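Local structure of epidermin biosynthesis protein EpiD (Staphylococcus aureus, 3QJG) at residues Glu6-Leu12 / Phe32-Ile38. The protein probably catalyses the FMN-dependent oxidative decarboxylation of the C-terminal cysteine of the epidermin precursor peptide during lantibiotic maturation. Residues are numbered along the deposited sequence; the frame is centred on the assembly and turned at random.
Sequences ENVLICL and FDEVNVI
Ile10 pairs with Val37 and Val8 with Val35, strand 7-12 being zipped in parallel to strand 34-38 by a ladder of backbone hydrogen bonds. Val8 N donates to Glu34 O, Asn36 N to Val8 O, and Ile10 N reaches Asn36 O at 2.8 Å, almost straight at 175°; Ile38 N to Ile10 O and Leu12 N to Ile38 O carry the ladder on. At the N-terminal end of the pair, Glu6 O accepts Asp33 N, while Asn7 OD1 takes Glu34 N at 3.2 Å, the donor tilted 25° from the carbonyl plane.

Among the polar side chains, the Asn7 amide stacks on the Glu34 carboxylate, and Asn36 ND2 gives Glu34 OE1 a bond of 2.9 Å on its anti lone pair. Lys76 makes a salt bridge to this same OE1 and accepts Asn7 ND2 through its carbonyl; Asn36 ND2 is also hydrogen-bonded to His77 NE2.

The apolar contacts begin with Val8, whose CB sits over the Phe32 ring in a CH-pi contact, 3.9 Å from the centroid. With CG1 anti to the carbonyl carbon (chi1 -58°), Ile10 presses CD1 tightly on Val35 CG1 at 3.5 Å; Leu12 CD1 meets Val37 CG1. On the other face, with Leu9 and Asn36, Cys11 SG touches Ile38 CG2 (3.7 Å).

Helix 21-28 completes the beta-alpha-beta crossover, packing on Ile10, Leu12 and Val35; helix 101-107 covers Leu9, Cys11 and Ile38. Strand 7-12 thus runs between strands 34-39 and 79-85, as in Rossmann-like flavoproteins, its Leu12 side chain about 8 Å from bound FMN.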
loop_
_atom_site.group_PDB
_atom_site.type_symbol
_atom_site.label_atom_id
_atom_site.label_comp_id
_atom_site.label_asym_id
_atom_site.label_seq_id
_atom_site.Cartn_x
_atom_site.Cartn_y
_atom_site.Cartn_z
ATOM N N GLU A 6 -24.530 5.488 38.034
ATOM C CA GLU A 6 -23.129 5.064 37.997
ATOM C C GLU A 6 -22.714 4.558 36.569
ATOM O O GLU A 6 -23.545 4.019 35.832
ATOM C CB GLU A 6 -22.897 3.927 39.006
ATOM C CG GLU A 6 -23.013 4.230 40.516
ATOM C CD GLU A 6 -22.074 3.341 41.370
ATOM O OE1 GLU A 6 -21.923 2.124 41.086
ATOM O OE2 GLU A 6 -21.451 3.881 42.326
ATOM N N ASN A 7 -21.413 4.667 36.230
ATOM C CA ASN A 7 -20.848 4.088 35.013
ATOM C C ASN A 7 -19.825 3.041 35.324
ATOM O O ASN A 7 -19.000 3.209 36.261
ATOM C CB ASN A 7 -20.160 5.141 34.202
ATOM C CG ASN A 7 -21.078 6.271 33.800
ATOM O OD1 ASN A 7 -22.270 6.078 33.528
ATOM N ND2 ASN A 7 -20.516 7.458 33.746
ATOM N N VAL A 8 -19.816 1.970 34.536
ATOM C CA VAL A 8 -18.787 0.930 34.753
ATOM C C VAL A 8 -17.993 0.823 33.460
ATOM O O VAL A 8 -18.536 1.053 32.391
ATOM C CB VAL A 8 -19.386 -0.430 35.096
ATOM C CG1 VAL A 8 -20.369 -0.867 33.981
ATOM C CG2 VAL A 8 -18.255 -1.469 35.312
ATOM N N LEU A 9 -16.710 0.537 33.571
ATOM C CA LEU A 9 -15.901 0.322 32.416
ATOM C C LEU A 9 -15.470 -1.121 32.481
ATOM O O LEU A 9 -14.973 -1.561 33.537
ATOM C CB LEU A 9 -14.687 1.264 32.403
ATOM C CG LEU A 9 -13.601 1.063 31.334
ATOM C CD1 LEU A 9 -14.172 1.245 29.879
ATOM C CD2 LEU A 9 -12.419 2.028 31.625
ATOM N N ILE A 10 -15.651 -1.856 31.367
ATOM C CA ILE A 10 -15.126 -3.212 31.272
ATOM C C ILE A 10 -13.828 -3.194 30.509
ATOM O O ILE A 10 -13.778 -2.717 29.405
ATOM C CB ILE A 10 -16.084 -4.169 30.543
ATOM C CG1 ILE A 10 -17.441 -4.219 31.237
ATOM C CG2 ILE A 10 -15.488 -5.577 30.445
ATOM C CD1 ILE A 10 -18.595 -4.627 30.277
ATOM N N CYS A 11 -12.786 -3.735 31.112
ATOM C CA CYS A 11 -11.502 -3.887 30.464
ATOM C C CYS A 11 -11.340 -5.331 29.979
ATOM O O CYS A 11 -11.310 -6.215 30.775
ATOM C CB CYS A 11 -10.399 -3.475 31.447
ATOM S SG CYS A 11 -10.620 -1.744 32.041
ATOM N N LEU A 12 -11.242 -5.557 28.671
ATOM C CA LEU A 12 -11.131 -6.907 28.104
ATOM C C LEU A 12 -9.675 -7.250 27.832
ATOM O O LEU A 12 -8.996 -6.481 27.233
ATOM C CB LEU A 12 -11.792 -6.959 26.743
ATOM C CG LEU A 12 -13.258 -6.685 26.656
ATOM C CD1 LEU A 12 -13.675 -6.690 25.227
ATOM C CD2 LEU A 12 -13.912 -7.749 27.505
ATOM N N PHE A 32 -26.165 -0.245 35.742
ATOM C CA PHE A 32 -25.329 0.932 35.468
ATOM C C PHE A 32 -25.867 1.754 34.325
ATOM O O PHE A 32 -26.439 1.219 33.393
ATOM C CB PHE A 32 -23.929 0.470 35.146
ATOM C CG PHE A 32 -23.190 -0.084 36.313
ATOM C CD1 PHE A 32 -22.609 0.760 37.247
ATOM C CD2 PHE A 32 -23.054 -1.451 36.469
ATOM C CE1 PHE A 32 -21.889 0.228 38.339
ATOM C CE2 PHE A 32 -22.326 -1.993 37.542
ATOM C CZ PHE A 32 -21.760 -1.151 38.487
ATOM N N ASP A 33 -25.711 3.065 34.382
ATOM C CA ASP A 33 -26.171 3.930 33.294
ATOM C C ASP A 33 -25.403 3.623 32.006
ATOM O O ASP A 33 -25.949 3.095 31.070
ATOM C CB ASP A 33 -26.016 5.414 33.653
ATOM C CG ASP A 33 -26.788 6.319 32.706
ATOM O OD1 ASP A 33 -27.507 5.785 31.830
ATOM O OD2 ASP A 33 -26.685 7.564 32.827
ATOM N N GLU A 34 -24.127 3.947 31.967
ATOM C CA GLU A 34 -23.306 3.629 30.806
ATOM C C GLU A 34 -22.519 2.391 31.135
ATOM O O GLU A 34 -22.011 2.257 32.252
ATOM C CB GLU A 34 -22.301 4.730 30.453
ATOM C CG GLU A 34 -22.881 5.941 29.735
ATOM C CD GLU A 34 -21.777 6.967 29.409
ATOM O OE1 GLU A 34 -20.557 6.675 29.565
ATOM O OE2 GLU A 34 -22.113 8.070 28.973
ATOM N N VAL A 35 -22.400 1.490 30.161
ATOM C CA VAL A 35 -21.430 0.393 30.276
ATOM C C VAL A 35 -20.528 0.579 29.067
ATOM O O VAL A 35 -20.999 0.511 27.940
ATOM C CB VAL A 35 -22.088 -1.001 30.210
ATOM C CG1 VAL A 35 -20.996 -2.085 30.172
ATOM C CG2 VAL A 35 -23.067 -1.222 31.396
ATOM N N ASN A 36 -19.246 0.826 29.318
ATOM C CA ASN A 36 -18.246 1.161 28.311
ATOM C C ASN A 36 -17.178 0.108 28.310
ATOM O O ASN A 36 -17.039 -0.628 29.286
ATOM C CB ASN A 36 -17.570 2.504 28.661
ATOM C CG ASN A 36 -18.585 3.655 28.665
ATOM O OD1 ASN A 36 -19.411 3.686 27.796
ATOM N ND2 ASN A 36 -18.536 4.566 29.672
ATOM N N VAL A 37 -16.420 0.047 27.219
ATOM C CA VAL A 37 -15.502 -1.026 27.029
ATOM C C VAL A 37 -14.236 -0.539 26.437
ATOM O O VAL A 37 -14.275 0.353 25.595
ATOM C CB VAL A 37 -16.129 -2.069 26.086
ATOM C CG1 VAL A 37 -15.187 -3.240 25.904
ATOM C CG2 VAL A 37 -17.430 -2.549 26.682
ATOM N N ILE A 38 -13.136 -1.145 26.881
ATOM C CA ILE A 38 -11.832 -0.985 26.291
ATOM C C ILE A 38 -11.130 -2.339 26.254
ATOM O O ILE A 38 -11.286 -3.103 27.181
ATOM C CB ILE A 38 -10.923 0.009 27.119
ATOM C CG1 ILE A 38 -9.594 0.291 26.405
ATOM C CG2 ILE A 38 -10.687 -0.486 28.577
ATOM C CD1 ILE A 38 -8.727 1.420 27.091
#